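Local coordinates for protein beta-gamma-crystallin (Geodia cydonium, PDB 4IAU) that binds calcium through its Greek key beta-gamma-crystallin fold, though its biological function is otherwise unknown, at residues 150-153 against 154-157. Sequence-based numbering, arbitrary orientation.
With CA (calcium ion), chain B.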
loop_
_atom_site.group_PDB
_atom_site.type_symbol
_atom_site.label_atom_id
_atom_site.label_comp_id
_atom_site.label_asym_id
_atom_site.label_seq_id
_atom_site.Cartn_x
_atom_site.Cartn_y
_atom_site.Cartn_z
ATOM N N GLY A 150 -0.385 12.840 10.683
ATOM C CA GLY A 150 -0.913 13.791 11.649
ATOM C C GLY A 150 -1.888 13.160 12.557
ATOM O O GLY A 150 -2.627 13.915 13.150
ATOM N N VAL A 151 -1.910 11.817 12.707
ATOM C CA VAL A 151 -2.846 11.177 13.620
ATOM C C VAL A 151 -2.094 10.228 14.538
ATOM O O VAL A 151 -1.008 9.749 14.225
ATOM C CB VAL A 151 -3.957 10.443 12.838
ATOM C CG1 VAL A 151 -4.844 11.457 12.133
ATOM C CG2 VAL A 151 -3.415 9.410 11.851
ATOM N N ALA A 152 -2.735 9.925 15.652
ATOM C CA ALA A 152 -2.204 8.888 16.530
ATOM C C ALA A 152 -2.315 7.534 15.824
ATOM O O ALA A 152 -3.149 7.284 14.983
ATOM C CB ALA A 152 -2.978 8.911 17.836
ATOM N N ASN A 153 -1.419 6.638 16.230
ATOM C CA ASN A 153 -1.485 5.297 15.687
ATOM C C ASN A 153 -2.839 4.671 16.014
ATOM O O ASN A 153 -3.368 4.829 17.128
ATOM C CB ASN A 153 -0.360 4.413 16.216
ATOM C CG ASN A 153 -0.270 3.102 15.503
ATOM O OD1 ASN A 153 -0.272 3.092 14.246
ATOM N ND2 ASN A 153 -0.199 2.007 16.214
ATOM N N ASP A 154 -3.407 3.952 15.061
ATOM C CA ASP A 154 -4.672 3.233 15.212
ATOM C C ASP A 154 -5.859 4.159 15.452
ATOM O O ASP A 154 -6.907 3.623 15.746
ATOM C CB ASP A 154 -4.535 2.112 16.254
ATOM C CG ASP A 154 -3.540 1.067 15.810
ATOM O OD1 ASP A 154 -3.282 0.943 14.605
ATOM O OD2 ASP A 154 -3.053 0.279 16.680
ATOM N N ALA A 155 -5.772 5.417 15.262
ATOM C CA ALA A 155 -6.816 6.373 15.575
ATOM C C ALA A 155 -7.604 6.935 14.425
ATOM O O ALA A 155 -8.671 7.532 14.649
ATOM C CB ALA A 155 -6.225 7.516 16.408
ATOM N N LEU A 156 -7.131 6.817 13.192
ATOM C CA LEU A 156 -7.838 7.416 12.071
ATOM C C LEU A 156 -9.198 6.761 11.900
ATOM O O LEU A 156 -9.246 5.536 11.658
ATOM C CB LEU A 156 -7.007 7.287 10.808
ATOM C CG LEU A 156 -7.605 7.890 9.535
ATOM C CD1 LEU A 156 -7.703 9.408 9.659
ATOM C CD2 LEU A 156 -6.780 7.515 8.324
ATOM N N LYS A 157 -10.266 7.528 11.937
ATOM C CA LYS A 157 -11.621 7.031 11.867
ATOM C C LYS A 157 -12.431 7.565 10.719
ATOM O O LYS A 157 -13.428 6.911 10.323
ATOM C CB LYS A 157 -12.351 7.259 13.193
ATOM C CG LYS A 157 -11.995 6.236 14.241
ATOM C CD LYS A 157 -12.820 6.474 15.535
ATOM C CE LYS A 157 -12.635 5.349 16.539
ATOM N NZ LYS A 157 -11.230 5.159 16.995
HETATM CA CA CA B . -2.360 -0.641 13.082
HETATM O O HOH W 1 -4.345 6.147 12.608
HETATM O O HOH W 2 -3.645 -2.357 14.041
#
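With CG of Asn153 swung opposite the backbone N (chi1 -170°) and CG of Asp154 turned opposite its own carbonyl carbon (chi1 -64°), the two neighbouring side chains lie alongside each other and point the same way, amide and carboxylate planes 37° apart. They sit at the corner of a type II beta turn from Ala152 to Ala155, in the loop between helix 146-149 and strand 158-161 of the beta/gamma-crystallin domain; Asp154 takes the third position with positive phi. The turn is closed by the hydrogen bond from Ala155 N to Ala152 O (3.2 Å), the donor lying well above the carbonyl plane. Ala152 O also accepts from a water 2.9 Å away, which bridges it to Leu156 N, just beyond the turn. Ala152 CB and Ala155 CB touch at 3.8 Å, methyl to methyl, while Val151 CG1 meets Leu156 CD1 more loosely at the buried base. Asp154 OD1 binds calcium at 2.4 Å, beside a water ligand, Ser114 OG and the carbonyls of Lys90 and Gly112. Asn153 OD1 is hydrogen-bonded to Ser114 OG, making it a second-shell partner of that ligand. A case of a tight turn delivering a metal ligand, it presents an anionic group next to a neutral amide, and calcium probably offsets much of the carboxylate's charge.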